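Local coordinates for pentatricopeptide repeat-containing protein 10, chloroplastic (Zea mays, PDB 4M59), which binds two specific intergenic RNA elements of the chloroplast, near atpH and psaJ, stabilising the transcripts by acting as a barrier to exonucleases, at residues A55-L59 / A72-V76; H86-C90 / V112-R118; V298-L302 / M326-R332; M367-T372 / A396-S402; F531-L535 / V550-I554. The protein carries 4 engineered substitutions. All coordinates share one frame; numbering follows the deposited sequence.

Contact 1 of 5, residues A55-L59 / A72-V76; sequences ALALL and ALEMV
V76 holds CG1 anti to its backbone N (chi1 168°), which leaves CG2 beside that N and aimed at L59 and the opposing backbone. L73 has its CG turned the same way (chi1 177°), and CD1 of this residue lies beside L59 as well. The two segments belong to helices 52-65 and 70-82, which run antiparallel in the alpha-solenoid stack of this pentatricopeptide repeat (PPR) protein, segment 72-76 lying in the predicted first repeat. Their short axes stand 10.4 Å apart with an angle of 157° between directions. L59 gives the larger part of its own helix's share of the interface, and its two methyls divide the work. CD1 enters between L73 and V76, coming to 3.7 Å from L73 CD1 and 3.8 Å from V76 CG2. With V76 the side chains reach tip to tip, whereas L73 crosses L59 at about a right angle. CD2 looks the other way along helix 70-82 and meets A72 CB at 4.3 Å. One turn earlier in helix 52-65, V76 CG2 rests 3.7 Å from A55 O, with A55 CB also in loose contact with it. The branch V76 CG1 serves L56, whose CG is 4.4 Å away. The side-chain contacts are all apolar, and the interface is largely buried. Helix 39-47 covers one flank, L42 packing on L58 and L43 on V76, while L92 of helix 86-95 touches both L56 and L73. Within helix 70-82, A72 O accepts two backbone bonds, from M75 N at 2.9 Å and from V76 N at 3.2 Å.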
# COMPACT_ATOMS: atom_id res chain seq x y z
N ALA A 55 -30.55 24.97 0.21
CA ALA A 55 -30.98 25.75 1.35
C ALA A 55 -29.91 26.75 1.72
O ALA A 55 -30.17 27.74 2.38
CB ALA A 55 -31.28 24.86 2.50
N LEU A 56 -28.69 26.47 1.30
CA LEU A 56 -27.58 27.37 1.56
C LEU A 56 -27.61 28.51 0.58
O LEU A 56 -27.42 29.65 0.94
CB LEU A 56 -26.28 26.61 1.43
CG LEU A 56 -25.16 26.88 2.42
CD1 LEU A 56 -23.91 26.27 1.91
CD2 LEU A 56 -24.96 28.34 2.61
N ALA A 57 -27.84 28.18 -0.68
CA ALA A 57 -27.81 29.17 -1.73
C ALA A 57 -28.88 30.21 -1.53
O ALA A 57 -28.71 31.37 -1.87
CB ALA A 57 -27.98 28.50 -3.05
N LEU A 58 -30.02 29.77 -1.00
CA LEU A 58 -31.14 30.67 -0.74
C LEU A 58 -30.79 31.58 0.42
O LEU A 58 -31.05 32.78 0.39
CB LEU A 58 -32.41 29.87 -0.43
CG LEU A 58 -33.70 30.67 -0.29
CD1 LEU A 58 -33.92 31.56 -1.50
CD2 LEU A 58 -34.88 29.73 -0.10
N LEU A 59 -30.18 31.00 1.45
CA LEU A 59 -29.75 31.74 2.61
C LEU A 59 -28.88 32.88 2.18
O LEU A 59 -29.07 34.01 2.58
CB LEU A 59 -28.93 30.82 3.49
CG LEU A 59 -29.28 30.74 4.96
CD1 LEU A 59 -28.05 30.35 5.68
CD2 LEU A 59 -29.80 32.04 5.47
N ALA A 72 -33.14 31.50 10.54
CA ALA A 72 -32.91 30.79 9.31
C ALA A 72 -31.52 30.21 9.25
O ALA A 72 -31.33 29.06 8.89
CB ALA A 72 -33.11 31.72 8.16
N LEU A 73 -30.53 31.02 9.60
CA LEU A 73 -29.15 30.59 9.59
C LEU A 73 -28.97 29.41 10.51
O LEU A 73 -28.33 28.44 10.16
CB LEU A 73 -28.25 31.73 10.03
CG LEU A 73 -26.76 31.40 10.13
CD1 LEU A 73 -26.17 31.12 8.77
CD2 LEU A 73 -26.02 32.53 10.78
N GLU A 74 -29.56 29.51 11.69
CA GLU A 74 -29.49 28.45 12.66
C GLU A 74 -30.04 27.16 12.09
O GLU A 74 -29.63 26.09 12.48
CB GLU A 74 -30.27 28.84 13.90
CG GLU A 74 -29.67 30.00 14.67
CD GLU A 74 -30.59 30.50 15.75
OE1 GLU A 74 -31.63 29.87 15.97
OE2 GLU A 74 -30.26 31.52 16.38
N MET A 75 -31.00 27.29 11.18
CA MET A 75 -31.68 26.13 10.61
C MET A 75 -30.82 25.42 9.57
O MET A 75 -30.92 24.21 9.39
CB MET A 75 -33.01 26.55 10.00
CG MET A 75 -34.20 25.75 10.50
SD MET A 75 -34.65 24.40 9.40
CE MET A 75 -35.96 23.62 10.34
N VAL A 76 -29.99 26.19 8.88
CA VAL A 76 -29.15 25.65 7.84
C VAL A 76 -27.92 25.01 8.47
O VAL A 76 -27.44 23.98 8.03
CB VAL A 76 -28.76 26.73 6.86
CG1 VAL A 76 -27.67 26.27 5.97
CG2 VAL A 76 -29.94 27.10 6.03

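Contact 2 of 5, residues H86-C90 / V112-R118; sequences HDAVC and VLHALSR. With nucleotides of chain D.
H86 meets H114 and A115 near the end of helix 106-117 and R118 just beyond it. Its CE1 lies 3.7 Å from H114 CE1, the two imidazoles being almost perpendicular (88°), and its CB touches A115. R118 lays CD over one face of the H86 ring in a CH-pi contact, 4.1 Å from the centroid and offset toward the rim. Deeper in, C90 SG sits 3.3 Å from A115 O and also packs on L116 CD2, while V89 CG1 presses on V112 CG2 at 3.6 Å. H114, with CG anti to the backbone N (chi1 172°), offers a ring face to the RNA: C5' of U2 of chain D stands 3.4 Å above the plane, over its centre. Were H114 an alanine, that sugar carbon would probably lose its aromatic platform and the H86 ring one neighbour. Farther out, L80 touches V89 and L128 touches V112. D87 hydrogen-bonds S402 and T404 of the second subunit, whose R365 packs on R118. The segments lie in predicted repeats PPR 1 and PPR 2, their axes at 110°, an inter-repeat junction of the RNA-binding PPR superhelix.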
# COMPACT_ATOMS: atom_id res chain seq x y z
N HIS A 86 -18.62 20.98 7.45
CA HIS A 86 -17.95 21.95 8.27
C HIS A 86 -17.40 23.15 7.51
O HIS A 86 -17.37 24.24 8.04
CB HIS A 86 -16.85 21.27 9.07
CG HIS A 86 -17.27 19.99 9.70
ND1 HIS A 86 -18.15 19.93 10.75
CD2 HIS A 86 -16.94 18.71 9.42
CE1 HIS A 86 -18.34 18.68 11.10
NE2 HIS A 86 -17.62 17.91 10.31
N ASP A 87 -16.94 22.95 6.29
CA ASP A 87 -16.33 24.04 5.56
C ASP A 87 -17.37 25.06 5.23
O ASP A 87 -17.10 26.25 5.13
CB ASP A 87 -15.69 23.55 4.27
CG ASP A 87 -15.17 24.68 3.41
OD1 ASP A 87 -14.13 25.26 3.74
OD2 ASP A 87 -15.81 24.99 2.39
N ALA A 88 -18.59 24.59 5.05
CA ALA A 88 -19.66 25.43 4.59
C ALA A 88 -20.11 26.34 5.70
O ALA A 88 -20.58 27.44 5.46
CB ALA A 88 -20.79 24.58 4.13
N VAL A 89 -19.94 25.88 6.93
CA VAL A 89 -20.31 26.66 8.09
C VAL A 89 -19.25 27.70 8.40
O VAL A 89 -19.55 28.78 8.88
CB VAL A 89 -20.53 25.77 9.31
CG1 VAL A 89 -21.09 26.56 10.44
CG2 VAL A 89 -21.46 24.64 8.96
N CYS A 90 -18.00 27.38 8.12
CA CYS A 90 -16.93 28.33 8.32
C CYS A 90 -17.04 29.40 7.27
O CYS A 90 -16.41 30.43 7.36
CB CYS A 90 -15.57 27.65 8.24
SG CYS A 90 -15.23 26.49 9.53
N VAL A 112 -20.56 25.90 15.06
CA VAL A 112 -19.59 26.65 14.29
C VAL A 112 -18.22 26.51 14.91
O VAL A 112 -17.23 26.38 14.23
CB VAL A 112 -19.98 28.12 14.27
CG1 VAL A 112 -18.93 28.94 13.59
CG2 VAL A 112 -21.29 28.28 13.58
N LEU A 113 -18.19 26.53 16.23
CA LEU A 113 -16.97 26.37 16.97
C LEU A 113 -16.31 25.07 16.62
O LEU A 113 -15.11 25.00 16.44
CB LEU A 113 -17.27 26.39 18.45
CG LEU A 113 -17.30 27.76 19.10
CD1 LEU A 113 -17.69 27.62 20.52
CD2 LEU A 113 -15.95 28.35 19.00
N HIS A 114 -17.12 24.03 16.54
CA HIS A 114 -16.60 22.74 16.21
C HIS A 114 -16.12 22.74 14.79
O HIS A 114 -15.17 22.07 14.45
CB HIS A 114 -17.67 21.69 16.38
CG HIS A 114 -17.27 20.35 15.89
ND1 HIS A 114 -17.99 19.65 14.95
CD2 HIS A 114 -16.21 19.57 16.21
CE1 HIS A 114 -17.39 18.50 14.71
NE2 HIS A 114 -16.31 18.43 15.46
N ALA A 115 -16.79 23.52 13.96
CA ALA A 115 -16.42 23.62 12.56
C ALA A 115 -15.11 24.36 12.42
O ALA A 115 -14.32 24.06 11.54
CB ALA A 115 -17.50 24.32 11.79
N LEU A 116 -14.88 25.32 13.29
CA LEU A 116 -13.64 26.06 13.28
C LEU A 116 -12.53 25.22 13.85
O LEU A 116 -11.36 25.44 13.57
CB LEU A 116 -13.78 27.32 14.11
CG LEU A 116 -14.65 28.41 13.53
CD1 LEU A 116 -14.69 29.54 14.50
CD2 LEU A 116 -14.02 28.85 12.26
N SER A 117 -12.90 24.27 14.68
CA SER A 117 -11.93 23.43 15.34
C SER A 117 -11.44 22.39 14.37
O SER A 117 -10.31 21.94 14.45
CB SER A 117 -12.57 22.77 16.55
OG SER A 117 -11.61 22.13 17.36
N ARG A 118 -12.32 21.99 13.45
CA ARG A 118 -12.01 20.92 12.51
C ARG A 118 -11.20 21.41 11.32
O ARG A 118 -10.92 20.65 10.40
CB ARG A 118 -13.31 20.27 12.01
CG ARG A 118 -13.80 19.13 12.88
CD ARG A 118 -14.14 17.91 12.04
NE ARG A 118 -13.51 16.70 12.56
CZ ARG A 118 -12.74 15.89 11.84
NH1 ARG A 118 -12.21 14.81 12.40
NH2 ARG A 118 -12.51 16.15 10.57
P U D 2 -20.81 16.13 16.67
OP1 U D 2 -19.87 15.72 15.59
OP2 U D 2 -21.80 15.15 17.19
O5' U D 2 -19.95 16.67 17.89
C5' U D 2 -19.03 17.74 17.73
C4' U D 2 -18.17 17.92 18.95
O4' U D 2 -19.01 18.20 20.10
C3' U D 2 -17.37 16.69 19.37
O3' U D 2 -16.17 16.55 18.62
C2' U D 2 -17.15 16.91 20.86
O2' U D 2 -16.08 17.81 21.09
C1' U D 2 -18.46 17.61 21.26
N1 U D 2 -19.46 16.68 21.84
C2 U D 2 -19.55 16.57 23.21
O2 U D 2 -18.84 17.21 23.98
N3 U D 2 -20.50 15.70 23.68
C4 U D 2 -21.36 14.93 22.92
O4 U D 2 -22.16 14.18 23.48
C5 U D 2 -21.20 15.09 21.51
C6 U D 2 -20.29 15.93 21.03

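Contact 3 of 5, residues V298-L302 / M326-R332; sequences VDEAL and MLGKKSR
The junction of two successive PPR repeats, predicted as PPR 7 and PPR 8, is made here by V298, A301 and L302 packing on M326 and L327, with a salt bridge from D299 to R332 at its rim. The M326 chain is straight as far as SD and then bends (chi3 34°), which drops its terminal methyl into the corner between two residues of helix 298-310. CE lies 3.5 Å from V298 CG1 and 3.7 Å from A301 CB, the V298 and M326 side chains sliding past each other in opposite directions. L302 CD2 faces L327 CD2 at 4.1 Å and also comes 4.0 Å from R332 NH1, an apolar methyl beside the guanidinium. R332 can reach back because of how helix 317-328 ends: S331 has positive phi in a Schellman motif, R332 N returns to L327 O at 3.1 Å, and R332 becomes the N-cap residue of helix 333-346. Its guanidinium meets a single carboxylate oxygen. NH1 gives D299 OD2 a bond of 3.2 Å with an N-H...O angle of 145°, and NH2 adds a weak one of 3.5 Å to the same OD2. The donor NH1 approaches from above the carboxylate plane, and the two flat groups are turned 74° apart. The bridge lies at an exposed edge, while M289 of helix 282-295 touches A301, and S362 hydrogen-bonds G328 O.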
# COMPACT_ATOMS: atom_id res chain seq x y z
N VAL A 298 4.74 -8.77 14.80
CA VAL A 298 4.08 -10.06 14.68
C VAL A 298 4.70 -11.16 15.51
O VAL A 298 4.06 -12.16 15.80
CB VAL A 298 4.11 -10.50 13.24
CG1 VAL A 298 3.13 -9.70 12.43
CG2 VAL A 298 5.48 -10.28 12.70
N ASP A 299 5.96 -10.99 15.88
CA ASP A 299 6.61 -12.00 16.68
C ASP A 299 5.99 -11.98 18.05
O ASP A 299 5.98 -12.99 18.75
CB ASP A 299 8.09 -11.72 16.75
CG ASP A 299 8.64 -11.23 15.43
OD1 ASP A 299 8.31 -10.09 15.05
OD2 ASP A 299 9.40 -11.97 14.78
N GLU A 300 5.44 -10.84 18.43
CA GLU A 300 4.76 -10.71 19.70
C GLU A 300 3.44 -11.44 19.68
O GLU A 300 3.11 -12.18 20.60
CB GLU A 300 4.51 -9.25 20.07
CG GLU A 300 5.75 -8.47 20.48
CD GLU A 300 5.42 -7.30 21.39
OE1 GLU A 300 6.15 -6.29 21.36
OE2 GLU A 300 4.44 -7.40 22.14
N ALA A 301 2.67 -11.23 18.63
CA ALA A 301 1.36 -11.82 18.55
C ALA A 301 1.49 -13.31 18.61
O ALA A 301 0.67 -14.00 19.19
CB ALA A 301 0.69 -11.41 17.28
N LEU A 302 2.55 -13.82 17.99
CA LEU A 302 2.86 -15.24 18.03
C LEU A 302 3.02 -15.66 19.48
O LEU A 302 2.45 -16.66 19.92
CB LEU A 302 4.14 -15.52 17.26
CG LEU A 302 4.02 -16.29 15.94
CD1 LEU A 302 2.64 -16.09 15.32
CD2 LEU A 302 5.11 -15.86 14.97
N MET A 326 -1.40 -13.26 8.88
CA MET A 326 -0.37 -12.37 9.39
C MET A 326 0.99 -12.86 8.91
O MET A 326 1.82 -12.07 8.45
CB MET A 326 -0.37 -12.37 10.92
CG MET A 326 -1.47 -11.52 11.54
SD MET A 326 -1.34 -11.52 13.34
CE MET A 326 0.44 -11.60 13.55
N LEU A 327 1.21 -14.16 9.02
CA LEU A 327 2.47 -14.73 8.61
C LEU A 327 2.60 -14.68 7.11
O LEU A 327 3.70 -14.73 6.58
CB LEU A 327 2.53 -16.18 9.05
CG LEU A 327 2.39 -16.40 10.54
CD1 LEU A 327 2.30 -17.87 10.80
CD2 LEU A 327 3.58 -15.83 11.22
N GLY A 328 1.47 -14.59 6.43
CA GLY A 328 1.46 -14.63 4.99
C GLY A 328 2.21 -13.47 4.42
O GLY A 328 3.10 -13.62 3.61
N LYS A 329 1.88 -12.31 4.95
CA LYS A 329 2.43 -11.09 4.46
C LYS A 329 3.88 -11.00 4.72
O LYS A 329 4.55 -10.19 4.15
CB LYS A 329 1.74 -9.95 5.13
CG LYS A 329 0.37 -9.76 4.65
CD LYS A 329 -0.54 -9.42 5.78
CE LYS A 329 -1.89 -9.08 5.26
NZ LYS A 329 -2.23 -9.77 4.00
N LYS A 330 4.36 -11.84 5.63
CA LYS A 330 5.78 -11.90 5.95
C LYS A 330 6.37 -13.11 5.24
O LYS A 330 7.58 -13.32 5.25
CB LYS A 330 5.99 -12.00 7.45
CG LYS A 330 6.31 -10.68 8.13
CD LYS A 330 5.48 -9.55 7.54
CE LYS A 330 6.18 -8.21 7.71
NZ LYS A 330 5.94 -7.61 9.05
N SER A 331 5.49 -13.89 4.64
CA SER A 331 5.88 -15.07 3.89
C SER A 331 6.74 -15.98 4.73
O SER A 331 7.74 -16.49 4.26
CB SER A 331 6.64 -14.67 2.64
OG SER A 331 7.93 -14.23 3.00
N ARG A 332 6.35 -16.17 5.97
CA ARG A 332 7.13 -17.01 6.86
C ARG A 332 6.75 -18.46 6.64
O ARG A 332 6.08 -19.06 7.46
CB ARG A 332 6.95 -16.58 8.31
CG ARG A 332 7.81 -15.37 8.69
CD ARG A 332 7.16 -14.48 9.72
NE ARG A 332 7.44 -14.86 11.10
CZ ARG A 332 8.22 -14.17 11.93
NH1 ARG A 332 8.42 -14.60 13.16
NH2 ARG A 332 8.80 -13.06 11.52

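Contact 4 of 5, residues M367-T372 / A396-S402; sequences MEDYVT and AYGRCGS
Apolar contacts join M367 to A396 and C400, and V371 to A396 and Y397. The M367 chain is fully extended from CB outward, with CG anti to the backbone N (chi1 166°); this carries CG past C400 CB at 3.8 Å and lands CE 4.0 Å from A396 CB. The same CE lies over one face of the R399 guanidinium, whose NH1 is hydrogen-bonded to V361 O. V371 adds CG2 against A396 CB and a CH-pi contact: CG1 stands 4.0 Å from the centroid of the Y397 ring, 15° off its normal. Polar groups gather at the ring's edge, where E368 O and T372 OG1 lie in plane. T372 OG1 and Y397 OH are modelled 2.3 Å apart, too short for the details of that bond to be trusted. The extended E368 side chain passes alongside S402, with CD 3.7 Å from S402 CB, and S402 OG bonds N405 ND2. Shortening E368 to an alanine is likely to open a gap beside S402 CB, where CG and the carboxylate now lie. Helices 367-380 and 387-400 run nearly antiparallel, flanked by helix 333-346 on the M367 side and helix 403-413 on the E368 side, with A119 of the second subunit packing on E368.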
# COMPACT_ATOMS: atom_id res chain seq x y z
N MET A 367 9.57 -20.17 -2.54
CA MET A 367 8.12 -20.20 -2.45
C MET A 367 7.53 -21.38 -3.22
O MET A 367 6.49 -21.91 -2.84
CB MET A 367 7.53 -18.89 -2.99
CG MET A 367 6.04 -18.94 -3.26
SD MET A 367 5.34 -17.34 -3.70
CE MET A 367 3.67 -17.82 -4.13
N GLU A 368 8.21 -21.78 -4.28
CA GLU A 368 7.73 -22.88 -5.12
C GLU A 368 7.59 -24.18 -4.34
O GLU A 368 6.64 -24.93 -4.54
CB GLU A 368 8.65 -23.08 -6.32
CG GLU A 368 8.38 -24.37 -7.09
CD GLU A 368 9.38 -24.59 -8.20
OE1 GLU A 368 9.33 -25.67 -8.83
OE2 GLU A 368 10.22 -23.70 -8.45
N ASP A 369 8.54 -24.45 -3.45
CA ASP A 369 8.53 -25.67 -2.68
C ASP A 369 7.48 -25.58 -1.62
O ASP A 369 6.89 -26.58 -1.24
CB ASP A 369 9.88 -25.88 -2.04
CG ASP A 369 10.01 -27.23 -1.43
OD1 ASP A 369 9.54 -28.19 -2.04
OD2 ASP A 369 10.59 -27.32 -0.34
N TYR A 370 7.24 -24.38 -1.15
CA TYR A 370 6.23 -24.14 -0.15
C TYR A 370 4.88 -24.50 -0.72
O TYR A 370 4.17 -25.30 -0.15
CB TYR A 370 6.26 -22.68 0.26
CG TYR A 370 5.05 -22.18 1.00
CD1 TYR A 370 4.89 -22.37 2.35
CD2 TYR A 370 4.09 -21.46 0.34
CE1 TYR A 370 3.81 -21.89 3.00
CE2 TYR A 370 3.01 -20.98 0.99
CZ TYR A 370 2.87 -21.19 2.31
OH TYR A 370 1.77 -20.69 2.92
N VAL A 371 4.56 -23.93 -1.86
CA VAL A 371 3.30 -24.19 -2.52
C VAL A 371 3.12 -25.66 -2.81
O VAL A 371 2.03 -26.19 -2.70
CB VAL A 371 3.23 -23.42 -3.83
CG1 VAL A 371 1.89 -23.63 -4.48
CG2 VAL A 371 3.44 -21.97 -3.57
N THR A 372 4.20 -26.32 -3.16
CA THR A 372 4.15 -27.73 -3.39
C THR A 372 3.86 -28.43 -2.09
O THR A 372 3.13 -29.40 -2.05
CB THR A 372 5.46 -28.24 -3.95
OG1 THR A 372 5.79 -27.49 -5.13
CG2 THR A 372 5.34 -29.67 -4.33
N ALA A 396 -0.21 -18.99 -7.78
CA ALA A 396 0.94 -19.03 -6.88
C ALA A 396 2.16 -19.61 -7.57
O ALA A 396 3.24 -19.04 -7.48
CB ALA A 396 0.61 -19.82 -5.65
N TYR A 397 1.99 -20.74 -8.24
CA TYR A 397 3.07 -21.35 -8.99
C TYR A 397 3.53 -20.40 -10.09
O TYR A 397 4.68 -20.44 -10.52
CB TYR A 397 2.62 -22.69 -9.60
CG TYR A 397 2.96 -23.89 -8.75
CD1 TYR A 397 4.05 -23.88 -7.89
CD2 TYR A 397 2.18 -25.03 -8.79
CE1 TYR A 397 4.36 -24.97 -7.11
CE2 TYR A 397 2.48 -26.14 -8.02
CZ TYR A 397 3.57 -26.10 -7.18
OH TYR A 397 3.88 -27.20 -6.40
N GLY A 398 2.61 -19.55 -10.54
CA GLY A 398 2.92 -18.56 -11.55
C GLY A 398 3.55 -17.34 -10.95
O GLY A 398 4.25 -16.60 -11.61
N ARG A 399 3.29 -17.14 -9.67
CA ARG A 399 3.78 -15.97 -8.96
C ARG A 399 5.23 -16.16 -8.52
O ARG A 399 5.98 -15.20 -8.45
CB ARG A 399 2.89 -15.71 -7.77
CG ARG A 399 3.10 -14.39 -7.10
CD ARG A 399 1.78 -13.81 -6.67
NE ARG A 399 0.89 -14.81 -6.12
CZ ARG A 399 0.87 -15.17 -4.85
NH1 ARG A 399 1.71 -14.61 -4.00
NH2 ARG A 399 0.02 -16.09 -4.43
N CYS A 400 5.61 -17.38 -8.24
CA CYS A 400 6.97 -17.68 -7.90
C CYS A 400 7.77 -17.93 -9.15
O CYS A 400 8.96 -17.80 -9.18
CB CYS A 400 7.05 -18.88 -6.97
SG CYS A 400 6.12 -20.27 -7.37
N GLY A 401 7.09 -18.32 -10.21
CA GLY A 401 7.75 -18.45 -11.48
C GLY A 401 7.93 -19.89 -11.88
O GLY A 401 8.70 -20.18 -12.78
N SER A 402 7.23 -20.79 -11.22
CA SER A 402 7.34 -22.18 -11.59
C SER A 402 6.50 -22.43 -12.80
O SER A 402 5.45 -23.04 -12.70
CB SER A 402 6.88 -23.09 -10.47
OG SER A 402 7.03 -24.43 -10.87

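Contact 5 of 5, residues F531-L535 / V550-I554; sequences FNSML and VFDSI
F531, V550 and I554 bury the most surface here. F531 lies along I554, the two side chains sliding past each other in opposite directions: F531 CB is 3.5 Å from I554 CG1, and the ring atoms CG and CD1 are each 3.6 Å from that same CG1. The F531 ring turns one face to I554 CA, offset toward the rim, and its edge to V550 CG1. I554 CG1 is anti to the carbonyl carbon (chi1 -74°), and from it CD1 extends to F531 CB at 3.7 Å. V550 fills the next turn: CG1 sits 3.6 Å from F531 O and touches M534 CB at 4.3 Å, while its CB is met by L535 CD1. L535 CD2 comes to the edge of the F551 ring. The N532 amide sets OD1 loosely near I554 CD1, and its ND2 bonds D562 OD1 while the side chain packs on an adenine of the RNA. Helices 528-539 and 544-555 form the antiparallel hairpin (163°) of predicted repeat PPR 14, and other helices enclose it: T565 and L569 of helix 563-575 lean on F551, and M512 and F516 of helix 509-519 on M534.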
# COMPACT_ATOMS: atom_id res chain seq x y z
N PHE A 531 9.92 9.09 -15.53
CA PHE A 531 10.82 10.20 -15.72
C PHE A 531 12.23 9.70 -15.96
O PHE A 531 12.83 9.99 -16.97
CB PHE A 531 10.83 11.09 -14.48
CG PHE A 531 9.60 11.94 -14.33
CD1 PHE A 531 9.39 13.04 -15.13
CD2 PHE A 531 8.68 11.67 -13.35
CE1 PHE A 531 8.29 13.83 -14.97
CE2 PHE A 531 7.57 12.46 -13.19
CZ PHE A 531 7.38 13.54 -13.99
N ASN A 532 12.75 8.94 -15.00
CA ASN A 532 14.11 8.43 -15.04
C ASN A 532 14.45 7.67 -16.30
O ASN A 532 15.49 7.88 -16.90
CB ASN A 532 14.35 7.52 -13.86
CG ASN A 532 14.74 8.26 -12.63
OD1 ASN A 532 15.09 9.43 -12.69
ND2 ASN A 532 14.70 7.59 -11.51
N SER A 533 13.58 6.76 -16.67
CA SER A 533 13.75 5.98 -17.87
C SER A 533 13.92 6.91 -19.04
O SER A 533 14.77 6.70 -19.89
CB SER A 533 12.52 5.15 -18.12
OG SER A 533 11.74 5.80 -19.10
N MET A 534 13.11 7.95 -19.09
CA MET A 534 13.23 8.91 -20.16
C MET A 534 14.56 9.61 -20.06
O MET A 534 15.12 10.02 -21.06
CB MET A 534 12.10 9.92 -20.11
CG MET A 534 10.75 9.31 -20.29
SD MET A 534 10.57 8.46 -21.84
CE MET A 534 10.44 9.84 -22.93
N LEU A 535 15.06 9.75 -18.85
CA LEU A 535 16.30 10.46 -18.67
C LEU A 535 17.46 9.62 -19.13
O LEU A 535 18.42 10.14 -19.67
CB LEU A 535 16.48 10.83 -17.22
CG LEU A 535 17.70 11.69 -16.95
CD1 LEU A 535 17.55 12.95 -17.71
CD2 LEU A 535 17.81 11.97 -15.49
N VAL A 550 13.83 16.96 -18.91
CA VAL A 550 13.16 15.94 -18.14
C VAL A 550 13.51 16.05 -16.67
O VAL A 550 12.66 15.98 -15.82
CB VAL A 550 13.52 14.55 -18.64
CG1 VAL A 550 12.92 13.50 -17.78
CG2 VAL A 550 13.03 14.38 -20.01
N PHE A 551 14.78 16.26 -16.40
CA PHE A 551 15.28 16.40 -15.04
C PHE A 551 14.59 17.53 -14.29
O PHE A 551 14.17 17.36 -13.16
CB PHE A 551 16.77 16.65 -15.08
CG PHE A 551 17.40 16.77 -13.73
CD1 PHE A 551 17.76 15.66 -13.01
CD2 PHE A 551 17.67 18.00 -13.19
CE1 PHE A 551 18.34 15.77 -11.80
CE2 PHE A 551 18.25 18.11 -11.97
CZ PHE A 551 18.58 17.00 -11.27
N ASP A 552 14.49 18.68 -14.93
CA ASP A 552 13.85 19.81 -14.29
C ASP A 552 12.39 19.52 -14.15
O ASP A 552 11.78 19.82 -13.14
CB ASP A 552 14.07 21.06 -15.12
CG ASP A 552 15.53 21.38 -15.32
OD1 ASP A 552 16.37 20.77 -14.64
OD2 ASP A 552 15.84 22.26 -16.16
N SER A 553 11.83 18.89 -15.17
CA SER A 553 10.43 18.56 -15.15
C SER A 553 10.13 17.54 -14.09
O SER A 553 8.99 17.33 -13.74
CB SER A 553 9.97 18.05 -16.50
OG SER A 553 9.50 19.12 -17.29
N ILE A 554 11.17 16.87 -13.60
CA ILE A 554 11.01 16.01 -12.45
C ILE A 554 10.88 16.94 -11.27
O ILE A 554 10.02 16.76 -10.41
CB ILE A 554 12.25 15.13 -12.23
CG1 ILE A 554 12.32 14.02 -13.26
CG2 ILE A 554 12.25 14.51 -10.84
CD1 ILE A 554 13.53 13.16 -13.13

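Contacts 1 and 5 each pair antiparallel helices that follow one another in the chain, and both are buried and apolar; contact 5 brings in two phenylalanine rings where contact 1 uses only aliphatic groups. Contacts 2, 3 and 4 instead bridge successive predicted repeats. Contact 2 is buried too but joins histidines and RNA; contacts 3 and 4 are only partly buried, with a salt bridge at the rim of 3 and hydroxyls and a carboxylate in 4. Contacts 1 and 2 touch through L56 and A88, whereas contacts 3 and 4 are neighbours without touching, their nearest atoms about 6 Å apart. Contacts 2 and 4, on opposite sides of the chain's centre, both reach the second subunit.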